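Local coordinates for protein probable 2-oxoglutarate-dependent dioxygenase At5g05600 (Arabidopsis thaliana, PDB 6LSV) that oxidises the plant defence hormone jasmonate to 12-hydroxyjasmonate, using ferrous iron, 2-oxoglutarate and molecular oxygen, at residues Asp269-Ile273 against Phe329-Arg333; Gln195-Gly199 against Tyr301-Ile307; Pro322-Met327 against Val347-Ser352; Tyr279-Glu283 against Gln342-His346. All blocks are in the same frame, centred on the assembly; numbering follows the deposited sequence.

Contact 1 of 4, residues Asp269-Ile273 against Phe329-Arg333; sequences DQIQI and FDQYR. With JAA ({(1R,2R)-3-oxo-2-[(2Z)-pent-2-en-1-yl]cyclopentyl}acetic acid), chain D.
Tyr332 reaches across to helix 269-274 and gives its hydroxyl proton to Asp269, with OH 2.6 Å from OD2. The phenol meets that oxygen from above the carboxylate plane, and ring and carboxylate stand nearly upright to each other, their planes 81° apart. The other carboxylate oxygen, OD1, accepts from Ser228 and Ser281, so both oxygens of this buried acid have partners. Asp269 also lies close to the iron ligand Asp229, their side chains about 6 Å apart.

Van der Waals packing does the rest of the joining. The chain of Gln270 bends at chi2 (-48°), which brings NE2 over one face of the Tyr332 ring, 3.4 Å from CG and off toward the rim. The same amide lies against Phe329, NE2 being 3.6 Å from CD1, and NE2 also donates to Pro230 O. Further along, Ile273 CD1 touches Tyr332 CE2 at 4.1 Å.

Substrate binding belongs to Arg333, the last residue of 329-333. Its guanidinium grips the jasmonate carboxylate with two donors: NE is 2.8 Å from O03, and NH2 is 2.7 Å from O02 in a nearly straight bond (172°). Phe329 CE2 lies under the centre of the guanidinium, 3.3 Å from its plane, so the ring that packs on Gln270 also backs the substrate-binding group. Arg337 and Arg208 add further bonds to jasmonate.

Around the contact, helix 345-348 borders Asp269 and Tyr332 through Val347, and strand 308-309 touches Gln270 and Ile273 through Ile309.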
# COMPACT_ATOMS: atom_id res chain seq x y z
N ASP A 269 -5.79 -4.90 -5.92
CA ASP A 269 -6.06 -5.50 -7.22
C ASP A 269 -6.69 -6.89 -7.07
O ASP A 269 -7.56 -7.27 -7.87
CB ASP A 269 -4.77 -5.59 -8.03
CG ASP A 269 -4.47 -4.31 -8.80
OD1 ASP A 269 -5.31 -3.38 -8.76
OD2 ASP A 269 -3.41 -4.24 -9.45
N GLN A 270 -6.26 -7.65 -6.07
CA GLN A 270 -6.76 -9.01 -5.91
C GLN A 270 -8.24 -9.04 -5.56
O GLN A 270 -8.96 -9.93 -6.01
CB GLN A 270 -5.94 -9.75 -4.85
CG GLN A 270 -4.49 -9.96 -5.24
CD GLN A 270 -4.34 -10.52 -6.64
OE1 GLN A 270 -4.90 -11.56 -6.97
NE2 GLN A 270 -3.58 -9.81 -7.48
N ILE A 271 -8.72 -8.07 -4.78
CA ILE A 271 -10.13 -8.06 -4.43
C ILE A 271 -10.97 -7.56 -5.61
O ILE A 271 -12.09 -8.05 -5.82
CB ILE A 271 -10.36 -7.22 -3.16
CG1 ILE A 271 -9.79 -7.96 -1.95
CG2 ILE A 271 -11.84 -6.93 -2.95
CD1 ILE A 271 -10.14 -7.34 -0.62
N GLN A 272 -10.46 -6.62 -6.40
CA GLN A 272 -11.16 -6.23 -7.62
C GLN A 272 -11.41 -7.44 -8.51
O GLN A 272 -12.49 -7.58 -9.09
CB GLN A 272 -10.38 -5.15 -8.38
CG GLN A 272 -10.91 -4.90 -9.79
CD GLN A 272 -10.44 -3.58 -10.40
OE1 GLN A 272 -10.13 -2.62 -9.69
NE2 GLN A 272 -10.40 -3.53 -11.73
N ILE A 273 -10.42 -8.33 -8.61
CA ILE A 273 -10.57 -9.53 -9.43
C ILE A 273 -11.57 -10.49 -8.80
O ILE A 273 -12.42 -11.06 -9.49
CB ILE A 273 -9.20 -10.20 -9.65
CG1 ILE A 273 -8.25 -9.25 -10.39
CG2 ILE A 273 -9.35 -11.50 -10.41
CD1 ILE A 273 -6.79 -9.52 -10.12
N PHE A 329 -1.19 -14.92 -7.02
CA PHE A 329 -0.59 -13.66 -6.61
C PHE A 329 0.92 -13.68 -6.75
O PHE A 329 1.54 -12.62 -6.89
CB PHE A 329 -0.99 -13.33 -5.17
CG PHE A 329 -0.52 -11.99 -4.71
CD1 PHE A 329 -0.80 -10.85 -5.45
CD2 PHE A 329 0.22 -11.85 -3.54
CE1 PHE A 329 -0.37 -9.61 -5.04
CE2 PHE A 329 0.66 -10.62 -3.12
CZ PHE A 329 0.37 -9.49 -3.87
N ASP A 330 1.53 -14.87 -6.72
CA ASP A 330 2.96 -14.98 -7.01
C ASP A 330 3.27 -14.52 -8.42
O ASP A 330 4.27 -13.82 -8.66
CB ASP A 330 3.43 -16.41 -6.79
CG ASP A 330 3.91 -16.66 -5.39
OD1 ASP A 330 4.30 -15.68 -4.72
OD2 ASP A 330 3.90 -17.83 -4.95
N GLN A 331 2.44 -14.91 -9.39
CA GLN A 331 2.63 -14.45 -10.76
C GLN A 331 2.29 -12.97 -10.90
O GLN A 331 2.99 -12.23 -11.59
CB GLN A 331 1.77 -15.27 -11.72
CG GLN A 331 2.34 -16.61 -12.11
CD GLN A 331 1.26 -17.68 -12.23
OE1 GLN A 331 0.20 -17.45 -12.80
NE2 GLN A 331 1.54 -18.86 -11.69
N TYR A 332 1.21 -12.54 -10.24
CA TYR A 332 0.72 -11.18 -10.43
C TYR A 332 1.70 -10.14 -9.90
O TYR A 332 1.99 -9.14 -10.56
CB TYR A 332 -0.64 -11.02 -9.75
CG TYR A 332 -1.36 -9.74 -10.11
CD1 TYR A 332 -1.06 -8.55 -9.46
CD2 TYR A 332 -2.34 -9.73 -11.10
CE1 TYR A 332 -1.71 -7.38 -9.79
CE2 TYR A 332 -3.00 -8.56 -11.43
CZ TYR A 332 -2.68 -7.39 -10.77
OH TYR A 332 -3.33 -6.23 -11.09
N ARG A 333 2.22 -10.36 -8.69
CA ARG A 333 3.05 -9.35 -8.05
C ARG A 333 4.34 -9.06 -8.81
O ARG A 333 4.98 -8.04 -8.54
CB ARG A 333 3.38 -9.79 -6.62
CG ARG A 333 4.42 -10.89 -6.54
CD ARG A 333 4.28 -11.67 -5.27
NE ARG A 333 4.15 -10.79 -4.11
CZ ARG A 333 3.99 -11.22 -2.87
NH1 ARG A 333 3.95 -12.53 -2.63
NH2 ARG A 333 3.88 -10.36 -1.87
O01 JAA D . 7.43 -2.52 -2.22
O02 JAA D . 3.85 -7.76 -2.57
O03 JAA D . 5.14 -8.17 -4.27
C04 JAA D . 5.56 -5.24 -2.92
C05 JAA D . 5.83 -3.67 -3.25
C06 JAA D . 6.96 -5.89 -3.07
C07 JAA D . 7.88 -4.86 -3.05
C08 JAA D . 7.02 -3.49 -2.77
C09 JAA D . 4.77 -2.73 -2.53
C10 JAA D . 4.64 -5.84 -3.82
C11 JAA D . 3.54 -2.55 -3.41
C12 JAA D . 4.54 -7.34 -3.54
C13 JAA D . 3.02 -1.36 -3.65
C14 JAA D . 3.64 -0.10 -3.07
C15 JAA D . 3.89 0.91 -4.19

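Contact 2 of 4, residues Gln195-Gly199 against Tyr301-Ile307; sequences QEAFG and YNPKSDI
Gln195 NE2 serves two acceptors: the hydroxyl of Tyr301, with NE2 to OH at 2.7 Å, and the carbonyl of Gly200 just past the helix end. The tyrosine oxygen lies in the amide plane and the bond is fairly straight (164°), although ring and amide are turned steeply against each other. Tyr301 sends CG anti to its own N (chi1 -167°), which carries the phenol off the strand to the glutamine.

The second polar link is between backbones. Lys304 N donates to Phe198 O over 2.8 Å at an almost linear 170°, just past strand 294-302 and close to the C-terminal end of helix 193-197. Gly199 follows with positive phi in a Schellman motif that closes the helix, and Ile307 CD1 rests 3.6 Å from Gly199 CA.

The Phe198 ring makes the apolar part of the contact. Pro303 covers one face in a CH-pi contact, CB 4.1 Å from the ring centroid; Tyr301 O lies at the ring edge, and Phe198 CE2 meets Tyr301 CD2 at 4.0 Å. Met180 of helix 161-186 and Ile271 and Leu274 of helix 269-274 also touch this ring.

Within 301-307, Lys304 NZ forms a salt bridge with Asp306 OD1 in the type I turn Lys304-Ile307. The chemistry is an apolar ring packed on a proline, with two hydrogen bonds, one side-chain and one backbone, and no salt bridge between the segments.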
# COMPACT_ATOMS: atom_id res chain seq x y z
N GLN A 195 -12.29 -14.54 3.28
CA GLN A 195 -11.29 -15.26 4.06
C GLN A 195 -11.06 -16.65 3.50
O GLN A 195 -9.93 -17.16 3.54
CB GLN A 195 -11.73 -15.34 5.52
CG GLN A 195 -10.58 -15.63 6.47
CD GLN A 195 -9.65 -14.45 6.59
OE1 GLN A 195 -10.09 -13.33 6.85
NE2 GLN A 195 -8.36 -14.68 6.40
N GLU A 196 -12.11 -17.28 2.99
CA GLU A 196 -11.98 -18.57 2.32
C GLU A 196 -11.12 -18.45 1.06
O GLU A 196 -10.15 -19.19 0.89
CB GLU A 196 -13.37 -19.10 1.98
CG GLU A 196 -13.54 -20.60 2.05
CD GLU A 196 -14.96 -21.02 1.69
OE1 GLU A 196 -15.22 -21.25 0.50
OE2 GLU A 196 -15.81 -21.08 2.61
N ALA A 197 -11.47 -17.51 0.19
CA ALA A 197 -10.78 -17.37 -1.09
C ALA A 197 -9.30 -17.02 -0.91
O ALA A 197 -8.47 -17.40 -1.75
CB ALA A 197 -11.46 -16.31 -1.95
N PHE A 198 -8.96 -16.32 0.17
CA PHE A 198 -7.58 -15.93 0.42
C PHE A 198 -6.72 -17.08 0.94
O PHE A 198 -5.50 -16.92 1.03
CB PHE A 198 -7.52 -14.79 1.44
CG PHE A 198 -7.74 -13.43 0.85
CD1 PHE A 198 -8.76 -13.20 -0.06
CD2 PHE A 198 -6.93 -12.37 1.24
CE1 PHE A 198 -8.96 -11.94 -0.58
CE2 PHE A 198 -7.13 -11.11 0.72
CZ PHE A 198 -8.15 -10.89 -0.19
N GLY A 199 -7.33 -18.21 1.29
CA GLY A 199 -6.63 -19.32 1.89
C GLY A 199 -6.86 -19.52 3.38
O GLY A 199 -5.98 -20.07 4.05
N TYR A 301 -2.61 -6.97 3.15
CA TYR A 301 -3.29 -8.22 3.49
C TYR A 301 -3.57 -8.96 2.20
O TYR A 301 -4.40 -8.53 1.39
CB TYR A 301 -4.57 -7.93 4.27
CG TYR A 301 -5.18 -9.13 4.95
CD1 TYR A 301 -4.64 -9.64 6.12
CD2 TYR A 301 -6.30 -9.75 4.42
CE1 TYR A 301 -5.21 -10.73 6.76
CE2 TYR A 301 -6.87 -10.84 5.04
CZ TYR A 301 -6.32 -11.33 6.21
OH TYR A 301 -6.89 -12.42 6.82
N ASN A 302 -2.88 -10.08 1.99
CA ASN A 302 -2.86 -10.68 0.67
C ASN A 302 -3.37 -12.11 0.70
O ASN A 302 -3.27 -12.79 1.73
CB ASN A 302 -1.44 -10.65 0.09
CG ASN A 302 -0.90 -9.25 -0.06
OD1 ASN A 302 -1.64 -8.32 -0.38
ND2 ASN A 302 0.39 -9.08 0.17
N PRO A 303 -3.91 -12.61 -0.41
CA PRO A 303 -4.24 -14.03 -0.49
C PRO A 303 -2.97 -14.86 -0.53
O PRO A 303 -1.91 -14.41 -0.97
CB PRO A 303 -5.02 -14.15 -1.80
CG PRO A 303 -4.58 -12.98 -2.61
CD PRO A 303 -4.28 -11.88 -1.64
N LYS A 304 -3.08 -16.10 -0.03
CA LYS A 304 -2.00 -17.07 -0.17
C LYS A 304 -1.48 -17.08 -1.61
O LYS A 304 -2.25 -17.23 -2.56
CB LYS A 304 -2.52 -18.45 0.24
CG LYS A 304 -1.46 -19.50 0.45
CD LYS A 304 -2.05 -20.76 1.08
CE LYS A 304 -1.02 -21.87 1.19
NZ LYS A 304 -0.43 -22.22 -0.13
N SER A 305 -0.16 -16.92 -1.75
CA SER A 305 0.41 -16.47 -3.02
C SER A 305 0.38 -17.53 -4.13
O SER A 305 0.56 -17.17 -5.30
CB SER A 305 1.86 -16.00 -2.80
OG SER A 305 2.58 -16.88 -1.97
N ASP A 306 0.16 -18.80 -3.81
CA ASP A 306 0.08 -19.81 -4.87
C ASP A 306 -1.36 -20.19 -5.21
O ASP A 306 -1.57 -21.06 -6.06
CB ASP A 306 0.88 -21.06 -4.49
CG ASP A 306 0.57 -21.57 -3.10
OD1 ASP A 306 -0.39 -21.07 -2.47
OD2 ASP A 306 1.27 -22.49 -2.63
N ILE A 307 -2.34 -19.55 -4.59
CA ILE A 307 -3.74 -19.78 -4.93
C ILE A 307 -4.06 -19.05 -6.23
O ILE A 307 -3.84 -17.83 -6.33
CB ILE A 307 -4.68 -19.30 -3.81
CG1 ILE A 307 -4.50 -20.14 -2.55
CG2 ILE A 307 -6.13 -19.32 -4.28
CD1 ILE A 307 -5.47 -19.76 -1.44

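Contact 3 of 4, residues Pro322-Met327 against Val347-Ser352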
# COMPACT_ATOMS: atom_id res chain seq x y z
N PRO A 322 -17.11 -13.90 -16.00
CA PRO A 322 -15.88 -13.57 -15.28
C PRO A 322 -14.95 -12.73 -16.15
O PRO A 322 -14.66 -13.09 -17.29
CB PRO A 322 -15.27 -14.94 -14.96
CG PRO A 322 -15.82 -15.83 -16.04
CD PRO A 322 -17.22 -15.34 -16.27
N LEU A 323 -14.49 -11.61 -15.60
CA LEU A 323 -13.75 -10.61 -16.36
C LEU A 323 -12.24 -10.83 -16.36
O LEU A 323 -11.54 -10.13 -17.09
CB LEU A 323 -14.06 -9.21 -15.84
CG LEU A 323 -15.46 -8.67 -16.13
CD1 LEU A 323 -15.87 -7.64 -15.09
CD2 LEU A 323 -15.53 -8.08 -17.53
N TYR A 324 -11.73 -11.77 -15.56
CA TYR A 324 -10.29 -12.01 -15.48
C TYR A 324 -9.99 -13.50 -15.46
O TYR A 324 -10.71 -14.27 -14.81
CB TYR A 324 -9.67 -11.36 -14.23
CG TYR A 324 -10.07 -9.92 -13.97
CD1 TYR A 324 -11.23 -9.62 -13.27
CD2 TYR A 324 -9.27 -8.87 -14.39
CE1 TYR A 324 -11.59 -8.31 -13.02
CE2 TYR A 324 -9.62 -7.56 -14.14
CZ TYR A 324 -10.78 -7.28 -13.46
OH TYR A 324 -11.14 -5.98 -13.21
N PRO A 325 -8.94 -13.93 -16.15
CA PRO A 325 -8.52 -15.33 -16.07
C PRO A 325 -7.84 -15.61 -14.74
O PRO A 325 -7.46 -14.67 -14.02
CB PRO A 325 -7.53 -15.47 -17.23
CG PRO A 325 -7.01 -14.08 -17.43
CD PRO A 325 -8.17 -13.18 -17.16
N PRO A 326 -7.66 -16.88 -14.37
CA PRO A 326 -7.00 -17.19 -13.10
C PRO A 326 -5.51 -16.89 -13.15
O PRO A 326 -4.84 -17.12 -14.16
CB PRO A 326 -7.26 -18.69 -12.92
CG PRO A 326 -7.51 -19.20 -14.31
CD PRO A 326 -8.22 -18.08 -15.01
N MET A 327 -4.98 -16.39 -12.03
CA MET A 327 -3.56 -16.11 -11.90
C MET A 327 -3.22 -16.02 -10.42
O MET A 327 -3.90 -15.33 -9.67
CB MET A 327 -3.18 -14.81 -12.62
CG MET A 327 -1.70 -14.45 -12.53
SD MET A 327 -1.28 -12.88 -13.31
CE MET A 327 -0.87 -13.40 -14.98
N VAL A 347 -3.85 -4.32 -13.68
CA VAL A 347 -5.09 -5.09 -13.56
C VAL A 347 -5.96 -4.94 -14.80
O VAL A 347 -6.69 -5.87 -15.16
CB VAL A 347 -5.85 -4.69 -12.28
CG1 VAL A 347 -6.27 -3.23 -12.32
CG2 VAL A 347 -7.07 -5.59 -12.07
N GLU A 348 -5.90 -3.80 -15.49
CA GLU A 348 -6.74 -3.64 -16.67
C GLU A 348 -6.20 -4.41 -17.87
O GLU A 348 -6.98 -4.84 -18.72
CB GLU A 348 -6.91 -2.16 -17.00
CG GLU A 348 -8.23 -1.59 -16.48
CD GLU A 348 -8.10 -0.18 -15.96
OE1 GLU A 348 -7.24 0.56 -16.47
OE2 GLU A 348 -8.87 0.20 -15.04
N SER A 349 -4.88 -4.61 -17.95
CA SER A 349 -4.35 -5.53 -18.95
C SER A 349 -4.60 -6.99 -18.57
O SER A 349 -4.27 -7.88 -19.36
CB SER A 349 -2.85 -5.30 -19.14
OG SER A 349 -2.12 -5.89 -18.09
N HIS A 350 -5.16 -7.24 -17.39
CA HIS A 350 -5.51 -8.58 -16.95
C HIS A 350 -6.94 -8.95 -17.31
O HIS A 350 -7.29 -10.14 -17.25
CB HIS A 350 -5.31 -8.68 -15.43
CG HIS A 350 -5.28 -10.08 -14.90
ND1 HIS A 350 -4.47 -11.07 -15.42
CD2 HIS A 350 -5.95 -10.65 -13.87
CE1 HIS A 350 -4.66 -12.19 -14.75
NE2 HIS A 350 -5.55 -11.97 -13.80
N ILE A 351 -7.78 -7.98 -17.70
CA ILE A 351 -9.13 -8.28 -18.15
C ILE A 351 -9.04 -9.19 -19.37
O ILE A 351 -8.41 -8.84 -20.38
CB ILE A 351 -9.90 -6.99 -18.47
CG1 ILE A 351 -10.43 -6.35 -17.19
CG2 ILE A 351 -11.06 -7.27 -19.41
CD1 ILE A 351 -10.83 -4.89 -17.35
N SER A 352 -9.67 -10.36 -19.29
CA SER A 352 -9.60 -11.32 -20.38
C SER A 352 -10.21 -10.74 -21.65
O SER A 352 -11.15 -9.94 -21.59
CB SER A 352 -10.29 -12.63 -19.99
OG SER A 352 -11.42 -12.39 -19.16
O HOH W 1 -6.39 -13.37 -11.32
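His350 carries its ring in among Tyr324, Pro325 and Met327 because CG stands anti to the backbone N (chi1 -165°). Pro325 CD lies over one face of the imidazole; from the Met327 side CB comes within 3.7 Å of His350 CE1, and the sulfur approaches obliquely, SD 4.4 Å from the ring centroid. Tyr324 meets the histidine rim to rim, the two planes only 25° apart. In the plane of the imidazole a water sits 3.0 Å from His350 NE2.

Tyr324 turns CG beside its own N (chi1 -48°), which places the ring against Val347 and Ile351, with Val347 O at its edge and Ile351 CG1 3.4 Å from Tyr324 CE2. Its hydroxyl is held by Ser277 and Gln272. In the fold, this is the C-terminal tail, just past helix 345-348, laid on the proline-rich loop that leads into strand 327-328.

Leu323 O is the main backbone acceptor: Ser352 N donates to it over 2.9 Å, from a direction tilted out of the carbonyl plane. Ser352 OG curls back to the same oxygen in a weak bond of 3.1 Å, while Ser352 CB rests 3.6 Å from Pro325 CD.

Contact 4 of 4, residues Tyr279-Glu283 against Gln342-His346; sequences YKSVE and QGKSH
The start of helix 345-348, with the type II' turn Gln342-Ser345 that leads into it, packs on the loop running into strand 284-286, which opens with the iron ligand His284. Lys344, at the N-cap position, makes the polar link. Its ammonium NZ donates to both oxygens of Ser281, 2.7 Å from the carbonyl O and 2.9 Å from OG. The first bond lies in the carbonyl plane, on a lone pair. A third acceptor, Gln272 OE1, takes NZ from helix 269-274, so the charged end of the lysine is gripped on three counts. A bend at chi3 (52°) turns the chain to bring NZ onto the serine.

On its way there the lysine crosses Glu283, where Lys344 CG rests 3.8 Å from Glu283 CB. The carboxylate itself is engaged by Arg248 in a salt bridge; Glu283 OE1 stays 6.8 Å from Lys344 NZ, so lysine and glutamate meet through their carbons. The other oxygen, OE2, comes to 3.4 Å from Gly343 CA. That glycine has positive phi (66°), as the second residue of a type II' turn does, and the turn is tightened by Ser345, whose OG donates to Gln342 O over 2.8 Å.

Ser281 OG is also bonded to Asp269. The arrangement borders the HXD...H facial triad of His227, Asp229 and His284: Glu283 directly precedes His284, and Gly343 lies about 5 Å from the His227 side chain. That iron site belongs to the double-stranded beta-helix fold of 2-oxoglutarate-dependent oxygenases.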
# COMPACT_ATOMS: atom_id res chain seq x y z
N TYR A 279 -16.08 -4.52 -6.68
CA TYR A 279 -15.20 -3.63 -5.94
C TYR A 279 -14.07 -3.18 -6.86
O TYR A 279 -13.54 -3.97 -7.64
CB TYR A 279 -14.62 -4.33 -4.71
CG TYR A 279 -15.64 -4.70 -3.66
CD1 TYR A 279 -16.86 -4.04 -3.57
CD2 TYR A 279 -15.38 -5.72 -2.75
CE1 TYR A 279 -17.79 -4.39 -2.61
CE2 TYR A 279 -16.30 -6.06 -1.78
CZ TYR A 279 -17.50 -5.40 -1.72
OH TYR A 279 -18.42 -5.75 -0.76
N LYS A 280 -13.71 -1.91 -6.76
CA LYS A 280 -12.63 -1.34 -7.55
C LYS A 280 -11.44 -1.06 -6.66
O LYS A 280 -11.60 -0.60 -5.52
CB LYS A 280 -13.07 -0.06 -8.26
CG LYS A 280 -14.19 -0.28 -9.27
CD LYS A 280 -13.76 -1.24 -10.37
CE LYS A 280 -14.84 -1.35 -11.43
NZ LYS A 280 -15.60 -0.08 -11.58
N SER A 281 -10.24 -1.34 -7.16
CA SER A 281 -9.03 -0.98 -6.42
C SER A 281 -8.73 0.50 -6.63
O SER A 281 -8.74 0.99 -7.76
CB SER A 281 -7.85 -1.85 -6.86
OG SER A 281 -7.54 -1.66 -8.23
N VAL A 282 -8.49 1.21 -5.53
CA VAL A 282 -8.21 2.64 -5.62
C VAL A 282 -6.83 2.87 -6.24
O VAL A 282 -5.88 2.11 -6.00
CB VAL A 282 -8.30 3.29 -4.23
CG1 VAL A 282 -7.29 2.66 -3.26
CG2 VAL A 282 -8.08 4.80 -4.33
N GLU A 283 -6.73 3.90 -7.07
CA GLU A 283 -5.46 4.36 -7.61
C GLU A 283 -4.99 5.56 -6.81
O GLU A 283 -5.73 6.54 -6.66
CB GLU A 283 -5.61 4.72 -9.09
CG GLU A 283 -4.32 5.14 -9.77
CD GLU A 283 -4.52 5.43 -11.25
OE1 GLU A 283 -5.68 5.60 -11.68
OE2 GLU A 283 -3.51 5.51 -11.97
N GLN A 342 2.65 1.54 -12.37
CA GLN A 342 2.11 1.79 -13.70
C GLN A 342 0.61 2.08 -13.63
O GLN A 342 -0.14 1.72 -14.53
CB GLN A 342 2.37 0.60 -14.63
CG GLN A 342 3.84 0.32 -14.90
CD GLN A 342 4.60 1.53 -15.41
OE1 GLN A 342 4.04 2.45 -16.00
NE2 GLN A 342 5.91 1.53 -15.18
N GLY A 343 0.17 2.75 -12.56
CA GLY A 343 -1.25 3.05 -12.43
C GLY A 343 -2.05 1.78 -12.26
O GLY A 343 -1.64 0.83 -11.59
N LYS A 344 -3.23 1.75 -12.89
CA LYS A 344 -4.08 0.57 -12.91
C LYS A 344 -3.96 -0.22 -14.21
O LYS A 344 -4.85 -1.01 -14.53
CB LYS A 344 -5.54 0.97 -12.67
CG LYS A 344 -5.79 1.64 -11.32
CD LYS A 344 -7.24 1.51 -10.90
CE LYS A 344 -7.71 0.06 -10.97
NZ LYS A 344 -8.98 -0.16 -10.21
N SER A 345 -2.87 -0.01 -14.96
CA SER A 345 -2.70 -0.75 -16.21
C SER A 345 -2.38 -2.21 -15.97
O SER A 345 -2.60 -3.04 -16.87
CB SER A 345 -1.61 -0.10 -17.06
OG SER A 345 -0.33 -0.26 -16.48
N HIS A 346 -1.88 -2.56 -14.78
CA HIS A 346 -1.57 -3.96 -14.49
C HIS A 346 -2.84 -4.80 -14.41
O HIS A 346 -2.92 -5.88 -15.01
CB HIS A 346 -0.77 -4.07 -13.19
CG HIS A 346 0.66 -3.62 -13.32
ND1 HIS A 346 1.32 -2.93 -12.32
CD2 HIS A 346 1.55 -3.75 -14.33
CE1 HIS A 346 2.55 -2.67 -12.71
NE2 HIS A 346 2.72 -3.16 -13.93

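From the N terminus, contact 2 opens first, at the end of helix 193-197, and closes about a hundred residues on where strand 294-302 runs out. Before it closes, helix 269-274 opens contact 1 and the loop 279-283 opens contact 4; both cross contact 2, and they cross each other. Contact 3 opens at 322-327, in series with contact 2, and crosses contacts 1 and 4 to close on the C-terminal tail. None nests within another. Gln272 joins three of them, reaching contacts 3 and 4. Contacts 1 and 4 tie C-terminal helices to helix 269-274 and the loop after it, near the jasmonate and iron sites.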